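Local coordinates for protein hypothetical oxidoreductase YDHF (Escherichia coli, PDB 1OG6) that probably acts as an NADPH-dependent oxidoreductase of the aldo-keto reductase family, binding its cofactor on an alpha/beta barrel, at residues H73-M78 / T119-L124; I100-H105 / A136-D141; Q224-E229 / F286-A291. One frame throughout, in Å; residues are numbered along the deposited sequence.

Contact 1: H73-M78 / T119-L124; sequences HLRERM and TDHLDL
Arg75 reaches across to Thr119, His121 and Asp123, and accounts for about half of the 194 Å² buried here. With CG anti to the backbone N (chi1 -174°) and a bend at chi2, the chain swings out of its loop and presents the guanidinium to the segment 119-124. Arg75 NE donates to Thr119 OG1, which lies near the guanidinium plane; the modelled 2.5 Å is very short and its exact value is doubtful. Arg75 NH1 gives an almost straight bond to His121 O (3.0 Å, 175° at the hydrogen), approaching from above the carbonyl plane. The same NH1 makes a salt bridge to Asp123 OD2 at 2.9 Å, meeting the carboxylate from above its plane. Thr119 OG1 itself donates to His121 O at 3.1 Å, so two donors hold this carbonyl. The guanidinium of Arg75 also lies flat on the His121 ring, centres 4.3 Å apart and planes 14° apart, and these restraints together would hold its rotation. A leucine in place of Arg75 would probably strip Asp123 of its counter-charge and leave one face of the His121 ring without its stacking partner. The arginine thus ties the loop that follows helix 60-69 to the start of strand 122-127 at one end of the barrel. Asp123 OD2 also accepts from Ile80 N of the parallel strand 79-87, and Leu74 packs on helix 31-42.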
# COMPACT_ATOMS: atom_id res chain seq x y z
N HIS C 73 -40.04 -22.79 -7.95
CA HIS C 73 -39.17 -23.83 -8.49
C HIS C 73 -37.85 -23.22 -8.95
O HIS C 73 -36.97 -23.92 -9.46
CB HIS C 73 -39.85 -24.55 -9.66
CG HIS C 73 -40.33 -23.64 -10.75
ND1 HIS C 73 -41.36 -22.73 -10.56
CD2 HIS C 73 -39.95 -23.51 -12.04
CE1 HIS C 73 -41.59 -22.09 -11.69
NE2 HIS C 73 -40.75 -22.54 -12.61
N LEU C 74 -37.72 -21.91 -8.75
CA LEU C 74 -36.54 -21.18 -9.16
C LEU C 74 -35.38 -21.16 -8.18
O LEU C 74 -34.25 -21.48 -8.55
CB LEU C 74 -36.92 -19.74 -9.52
CG LEU C 74 -37.93 -19.54 -10.65
CD1 LEU C 74 -38.06 -18.06 -10.94
CD2 LEU C 74 -37.49 -20.30 -11.90
N ARG C 75 -35.64 -20.80 -6.92
CA ARG C 75 -34.56 -20.72 -5.94
C ARG C 75 -33.41 -21.71 -6.07
O ARG C 75 -32.26 -21.29 -6.13
CB ARG C 75 -35.11 -20.81 -4.51
CG ARG C 75 -34.04 -20.59 -3.42
CD ARG C 75 -33.51 -19.15 -3.39
NE ARG C 75 -32.37 -18.97 -2.48
CZ ARG C 75 -31.11 -19.26 -2.77
NH1 ARG C 75 -30.15 -19.08 -1.87
NH2 ARG C 75 -30.79 -19.73 -3.97
N GLU C 76 -33.70 -23.00 -6.12
CA GLU C 76 -32.61 -23.99 -6.22
C GLU C 76 -31.72 -23.79 -7.44
O GLU C 76 -30.57 -24.22 -7.46
CB GLU C 76 -33.16 -25.42 -6.26
CG GLU C 76 -34.50 -25.64 -5.59
CD GLU C 76 -35.66 -25.49 -6.55
OE1 GLU C 76 -35.64 -26.15 -7.62
OE2 GLU C 76 -36.59 -24.70 -6.25
N ARG C 77 -32.26 -23.14 -8.46
CA ARG C 77 -31.52 -22.92 -9.70
C ARG C 77 -30.60 -21.71 -9.73
O ARG C 77 -30.01 -21.42 -10.76
CB ARG C 77 -32.50 -22.82 -10.86
CG ARG C 77 -33.37 -24.03 -11.04
CD ARG C 77 -34.19 -23.86 -12.29
NE ARG C 77 -33.34 -23.68 -13.46
CZ ARG C 77 -33.77 -23.24 -14.64
NH1 ARG C 77 -35.05 -22.92 -14.80
NH2 ARG C 77 -32.93 -23.12 -15.65
N MET C 78 -30.47 -21.01 -8.61
CA MET C 78 -29.64 -19.81 -8.58
C MET C 78 -28.89 -19.61 -7.28
O MET C 78 -29.11 -20.30 -6.29
CB MET C 78 -30.52 -18.59 -8.84
CG MET C 78 -31.67 -18.48 -7.86
SD MET C 78 -32.92 -17.29 -8.34
CE MET C 78 -32.98 -16.31 -6.86
N THR C 119 -36.64 -16.41 0.69
CA THR C 119 -35.68 -17.50 0.62
C THR C 119 -35.27 -17.86 2.04
O THR C 119 -35.33 -17.03 2.93
CB THR C 119 -34.43 -17.09 -0.21
OG1 THR C 119 -33.61 -18.23 -0.44
CG2 THR C 119 -33.62 -16.04 0.52
N ASP C 120 -34.86 -19.10 2.27
CA ASP C 120 -34.48 -19.48 3.62
C ASP C 120 -33.00 -19.25 3.92
O ASP C 120 -32.57 -19.39 5.07
CB ASP C 120 -34.81 -20.95 3.89
CG ASP C 120 -33.83 -21.90 3.24
OD1 ASP C 120 -33.90 -22.10 2.00
OD2 ASP C 120 -32.97 -22.44 3.97
N HIS C 121 -32.23 -18.89 2.89
CA HIS C 121 -30.80 -18.63 3.06
C HIS C 121 -30.22 -17.87 1.88
O HIS C 121 -30.80 -17.81 0.80
CB HIS C 121 -30.03 -19.94 3.19
CG HIS C 121 -29.91 -20.70 1.91
ND1 HIS C 121 -31.01 -21.15 1.21
CD2 HIS C 121 -28.83 -21.06 1.18
CE1 HIS C 121 -30.61 -21.75 0.10
NE2 HIS C 121 -29.29 -21.71 0.06
N LEU C 122 -29.05 -17.27 2.11
CA LEU C 122 -28.34 -16.52 1.09
C LEU C 122 -27.05 -17.28 0.82
O LEU C 122 -26.54 -17.98 1.70
CB LEU C 122 -27.98 -15.11 1.57
CG LEU C 122 -29.02 -14.00 1.62
CD1 LEU C 122 -28.36 -12.73 2.10
CD2 LEU C 122 -29.63 -13.79 0.24
N ASP C 123 -26.53 -17.15 -0.38
CA ASP C 123 -25.30 -17.83 -0.72
C ASP C 123 -24.13 -16.92 -0.40
O ASP C 123 -23.08 -17.39 0.03
CB ASP C 123 -25.35 -18.19 -2.20
CG ASP C 123 -26.49 -19.13 -2.52
OD1 ASP C 123 -26.40 -20.33 -2.19
OD2 ASP C 123 -27.51 -18.67 -3.08
N LEU C 124 -24.33 -15.62 -0.58
CA LEU C 124 -23.29 -14.64 -0.31
C LEU C 124 -23.81 -13.36 0.31
O LEU C 124 -24.76 -12.76 -0.18
CB LEU C 124 -22.56 -14.26 -1.60
CG LEU C 124 -21.03 -14.37 -1.68
CD1 LEU C 124 -20.56 -13.46 -2.81
CD2 LEU C 124 -20.36 -13.97 -0.39

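Contact 2: I100-H105 / A136-D141; sequences ITDRDH and ADEVAD
Thr101, Asp102 and Arg103 meet Glu138 and Val139 where the start of helix 103-116 abuts helix 136-147 on the outside of the barrel, a mixed apolar and charged contact that buries 253 Å². The nearest CA pair, Arg103 and Glu138, is 4.9 Å apart. The apolar part is small: Val139 CG2 lies 4.3 Å from Thr101 CB, and the same methyl rests against the carbonyl Thr101 O at 3.8 Å. On the polar side, Asp102 OD1 and Glu138 OE2 stand 3.3 Å apart with their carboxylate planes turned 63° against each other, a pairing of like charges. Glu138 OE2 is also 3.6 Å from Arg103 N, and the helix start there would probably ease some of the charge repulsion. Asp102 is the N-cap, its OD2 accepting weakly from His105 N. In Arg103, CG anti to the backbone N (chi1 175°) puts CG alongside Glu138 O, at 3.8 Å, while NH1 ends 4.3 Å from Asp141 CB. Thr101 OG1 bonds to Asp131 in the loop before helix 136-147, Arg282 of the second subunit packs on Asp102, and Val139 continues the packing to Leu168 on helix 162-169.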
# COMPACT_ATOMS: atom_id res chain seq x y z
N ILE C 100 -23.42 1.49 8.53
CA ILE C 100 -23.82 0.80 9.76
C ILE C 100 -23.33 -0.66 9.77
O ILE C 100 -24.11 -1.59 9.55
CB ILE C 100 -25.34 0.83 9.97
CG1 ILE C 100 -25.88 2.23 9.69
CG2 ILE C 100 -25.67 0.45 11.41
CD1 ILE C 100 -27.38 2.30 9.61
N THR C 101 -22.04 -0.82 10.03
CA THR C 101 -21.39 -2.13 10.09
C THR C 101 -21.47 -2.65 11.53
O THR C 101 -20.64 -3.44 11.97
CB THR C 101 -19.91 -2.03 9.66
OG1 THR C 101 -19.20 -1.16 10.55
CG2 THR C 101 -19.80 -1.47 8.25
N ASP C 102 -22.48 -2.18 12.25
CA ASP C 102 -22.74 -2.56 13.64
C ASP C 102 -23.20 -4.01 13.68
O ASP C 102 -24.05 -4.42 12.89
CB ASP C 102 -23.81 -1.62 14.21
CG ASP C 102 -24.38 -2.11 15.53
OD1 ASP C 102 -23.59 -2.27 16.50
OD2 ASP C 102 -25.61 -2.33 15.61
N ARG C 103 -22.65 -4.80 14.60
CA ARG C 103 -23.00 -6.20 14.73
C ARG C 103 -24.49 -6.49 14.55
O ARG C 103 -24.89 -7.20 13.64
CB ARG C 103 -22.54 -6.74 16.09
CG ARG C 103 -22.95 -8.18 16.39
CD ARG C 103 -24.36 -8.24 16.96
NE ARG C 103 -24.88 -9.60 17.09
CZ ARG C 103 -24.32 -10.56 17.82
NH1 ARG C 103 -23.21 -10.33 18.49
NH2 ARG C 103 -24.89 -11.76 17.87
N ASP C 104 -25.30 -5.94 15.44
CA ASP C 104 -26.74 -6.15 15.39
C ASP C 104 -27.42 -5.66 14.12
O ASP C 104 -28.42 -6.23 13.69
CB ASP C 104 -27.41 -5.48 16.60
CG ASP C 104 -27.46 -6.39 17.81
OD1 ASP C 104 -26.39 -6.81 18.29
OD2 ASP C 104 -28.57 -6.69 18.29
N HIS C 105 -26.89 -4.61 13.51
CA HIS C 105 -27.51 -4.12 12.30
C HIS C 105 -27.39 -5.11 11.16
O HIS C 105 -28.35 -5.34 10.42
CB HIS C 105 -26.91 -2.79 11.87
CG HIS C 105 -27.39 -2.34 10.54
ND1 HIS C 105 -26.93 -2.90 9.36
CD2 HIS C 105 -28.33 -1.44 10.18
CE1 HIS C 105 -27.58 -2.36 8.34
NE2 HIS C 105 -28.43 -1.47 8.81
N ALA C 136 -13.66 -4.91 12.95
CA ALA C 136 -13.49 -6.28 12.50
C ALA C 136 -14.17 -7.31 13.40
O ALA C 136 -14.81 -8.23 12.91
CB ALA C 136 -12.00 -6.59 12.39
N ASP C 137 -14.02 -7.16 14.71
CA ASP C 137 -14.61 -8.11 15.62
C ASP C 137 -16.13 -8.12 15.60
O ASP C 137 -16.74 -9.18 15.69
CB ASP C 137 -14.11 -7.85 17.04
CG ASP C 137 -12.62 -7.99 17.16
OD1 ASP C 137 -12.09 -9.10 16.95
OD2 ASP C 137 -11.96 -6.96 17.45
N GLU C 138 -16.74 -6.95 15.48
CA GLU C 138 -18.20 -6.88 15.44
C GLU C 138 -18.75 -7.56 14.20
O GLU C 138 -19.75 -8.27 14.27
CB GLU C 138 -18.67 -5.43 15.47
CG GLU C 138 -18.77 -4.81 16.85
CD GLU C 138 -19.64 -3.57 16.85
OE1 GLU C 138 -19.22 -2.52 16.30
OE2 GLU C 138 -20.77 -3.65 17.39
N VAL C 139 -18.10 -7.34 13.07
CA VAL C 139 -18.54 -7.93 11.82
C VAL C 139 -18.30 -9.44 11.82
O VAL C 139 -19.10 -10.20 11.30
CB VAL C 139 -17.80 -7.32 10.63
CG1 VAL C 139 -18.30 -7.94 9.34
CG2 VAL C 139 -18.02 -5.82 10.62
N ALA C 140 -17.19 -9.87 12.41
CA ALA C 140 -16.87 -11.28 12.46
C ALA C 140 -17.91 -12.05 13.25
O ALA C 140 -18.26 -13.16 12.89
CB ALA C 140 -15.51 -11.49 13.07
N ASP C 141 -18.41 -11.45 14.33
CA ASP C 141 -19.42 -12.09 15.18
C ASP C 141 -20.77 -12.18 14.49
O ASP C 141 -21.46 -13.19 14.60
CB ASP C 141 -19.58 -11.34 16.52
CG ASP C 141 -18.32 -11.40 17.38
OD1 ASP C 141 -17.64 -12.46 17.40
OD2 ASP C 141 -18.01 -10.39 18.07

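Contact 3: Q224-E229 / F286-A291; sequences QPLRDE and FRIRKA
Glu229 OE2 and Arg287 NH1 form a salt bridge at 2.6 Å, with the carboxylate and guanidinium planes 87° apart, so the two groups meet crosswise and not as a flat paired fork. Arg287 has a second acidic partner, since its NH2 bridges to Glu236 farther along helix 224-237. In Glu229, CG anti to the backbone N (chi1 -176°) lays CG 3.4 Å from Arg287 O, and the bend at chi2 then turns the carboxylate to NH1. The two helical segments run close to antiparallel (159°), their axes approaching to 8.6 Å. Their order in the chain, one after strand 207-209 and the other near the C-terminus, is consistent with the two additional helices, H1 and H2, that aldo-keto reductases carry outside the barrel repeat. The small Ala291 is consistent with the close approach of the backbones: its CB touches Glu229 CB at 3.4 Å and Pro225 O at 3.6 Å, and the CA atoms of Leu226 and Ala291 are 4.8 Å apart. On the buried side Leu226 CD1 meets Ile288 CG2 at 3.8 Å. Ile288 packs on to Val245 and Trp249 of helix 242-251, and the side chain of Leu226 is about 4 Å from that of Leu217, an NADP-binding residue.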
# COMPACT_ATOMS: atom_id res chain seq x y z
N GLN C 224 -15.30 8.81 -27.03
CA GLN C 224 -15.34 8.46 -28.44
C GLN C 224 -14.09 7.70 -28.89
O GLN C 224 -14.17 6.79 -29.70
CB GLN C 224 -15.54 9.69 -29.31
CG GLN C 224 -16.97 9.87 -29.76
CD GLN C 224 -17.58 8.57 -30.27
OE1 GLN C 224 -16.96 7.83 -31.03
NE2 GLN C 224 -18.81 8.29 -29.86
N PRO C 225 -12.91 8.08 -28.36
CA PRO C 225 -11.70 7.36 -28.78
C PRO C 225 -11.79 5.89 -28.36
O PRO C 225 -11.30 5.00 -29.07
CB PRO C 225 -10.59 8.11 -28.03
CG PRO C 225 -11.14 9.49 -27.91
CD PRO C 225 -12.58 9.25 -27.53
N LEU C 226 -12.42 5.65 -27.22
CA LEU C 226 -12.58 4.31 -26.68
C LEU C 226 -13.66 3.52 -27.41
O LEU C 226 -13.57 2.31 -27.51
CB LEU C 226 -12.94 4.37 -25.20
CG LEU C 226 -13.37 3.02 -24.61
CD1 LEU C 226 -12.20 2.05 -24.64
CD2 LEU C 226 -13.87 3.21 -23.20
N ARG C 227 -14.69 4.20 -27.90
CA ARG C 227 -15.74 3.51 -28.62
C ARG C 227 -15.34 3.27 -30.06
O ARG C 227 -15.85 2.37 -30.72
CB ARG C 227 -17.03 4.32 -28.57
CG ARG C 227 -17.88 4.00 -27.36
CD ARG C 227 -19.03 4.97 -27.25
NE ARG C 227 -18.53 6.33 -27.08
CZ ARG C 227 -19.29 7.37 -26.78
NH1 ARG C 227 -20.60 7.21 -26.62
NH2 ARG C 227 -18.75 8.57 -26.65
N ASP C 228 -14.41 4.09 -30.56
CA ASP C 228 -13.93 3.94 -31.92
C ASP C 228 -13.01 2.75 -31.94
O ASP C 228 -13.08 1.92 -32.84
CB ASP C 228 -13.17 5.18 -32.37
CG ASP C 228 -14.08 6.38 -32.56
OD1 ASP C 228 -13.56 7.47 -32.87
OD2 ASP C 228 -15.31 6.24 -32.41
N GLU C 229 -12.15 2.66 -30.93
CA GLU C 229 -11.20 1.56 -30.83
C GLU C 229 -11.95 0.27 -30.63
O GLU C 229 -11.67 -0.74 -31.28
CB GLU C 229 -10.24 1.78 -29.68
CG GLU C 229 -9.18 0.73 -29.59
CD GLU C 229 -8.51 0.49 -30.93
OE1 GLU C 229 -7.91 1.43 -31.49
OE2 GLU C 229 -8.57 -0.65 -31.42
N PHE C 286 -4.20 -3.99 -24.84
CA PHE C 286 -3.48 -2.75 -24.58
C PHE C 286 -3.94 -1.64 -25.51
O PHE C 286 -3.81 -0.47 -25.20
CB PHE C 286 -1.98 -2.97 -24.73
CG PHE C 286 -1.39 -3.80 -23.63
CD1 PHE C 286 -1.34 -5.18 -23.73
CD2 PHE C 286 -0.97 -3.20 -22.44
CE1 PHE C 286 -0.90 -5.96 -22.66
CE2 PHE C 286 -0.53 -3.96 -21.37
CZ PHE C 286 -0.49 -5.34 -21.48
N ARG C 287 -4.47 -2.04 -26.65
CA ARG C 287 -4.95 -1.12 -27.66
C ARG C 287 -6.24 -0.46 -27.17
O ARG C 287 -6.49 0.71 -27.46
CB ARG C 287 -5.20 -1.91 -28.95
CG ARG C 287 -4.61 -1.29 -30.19
CD ARG C 287 -4.20 -2.33 -31.20
NE ARG C 287 -5.28 -3.22 -31.64
CZ ARG C 287 -6.36 -2.84 -32.32
NH1 ARG C 287 -6.54 -1.57 -32.66
NH2 ARG C 287 -7.26 -3.74 -32.69
N ILE C 288 -7.04 -1.21 -26.41
CA ILE C 288 -8.29 -0.71 -25.85
C ILE C 288 -8.03 0.07 -24.55
O ILE C 288 -8.79 0.97 -24.19
CB ILE C 288 -9.27 -1.87 -25.56
CG1 ILE C 288 -9.56 -2.62 -26.85
CG2 ILE C 288 -10.55 -1.34 -24.94
CD1 ILE C 288 -10.48 -3.81 -26.69
N ARG C 289 -6.96 -0.29 -23.84
CA ARG C 289 -6.60 0.38 -22.60
C ARG C 289 -6.11 1.77 -22.97
O ARG C 289 -6.48 2.76 -22.35
CB ARG C 289 -5.46 -0.35 -21.90
CG ARG C 289 -5.14 0.22 -20.55
CD ARG C 289 -3.67 0.12 -20.24
NE ARG C 289 -2.93 1.18 -20.91
CZ ARG C 289 -2.35 2.20 -20.28
NH1 ARG C 289 -2.41 2.30 -18.96
NH2 ARG C 289 -1.71 3.13 -20.98
N LYS C 290 -5.26 1.83 -23.99
CA LYS C 290 -4.69 3.08 -24.48
C LYS C 290 -5.80 4.01 -24.94
O LYS C 290 -5.87 5.15 -24.50
CB LYS C 290 -3.76 2.77 -25.65
CG LYS C 290 -3.33 3.95 -26.47
CD LYS C 290 -2.16 4.67 -25.85
CE LYS C 290 -1.46 5.54 -26.89
NZ LYS C 290 -0.84 4.70 -27.96
N ALA C 291 -6.66 3.53 -25.82
CA ALA C 291 -7.76 4.33 -26.34
C ALA C 291 -8.64 4.92 -25.22
O ALA C 291 -9.21 6.00 -25.37
CB ALA C 291 -8.61 3.49 -27.27

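All three contacts are partly buried and none touches another. Contacts 1 and 2 both lie across the chain's centre from contact 3, whose own centre is about 40 Å from that of contact 1. The nearest atoms of contacts 1 and 2 are about 11 Å apart, and the two interleave in sequence: helix 103-116 leads to strand 122-127, which leads to helix 136-147. The chemistry follows the elements joined. Contact 1 links a loop to a strand start by directional polar bonds. Contact 2 joins a helix start and the loop before it to a helix, with adjacent acids; contact 3 pairs two helices by an ion pair beside an apolar seam. Both lie near other subunits.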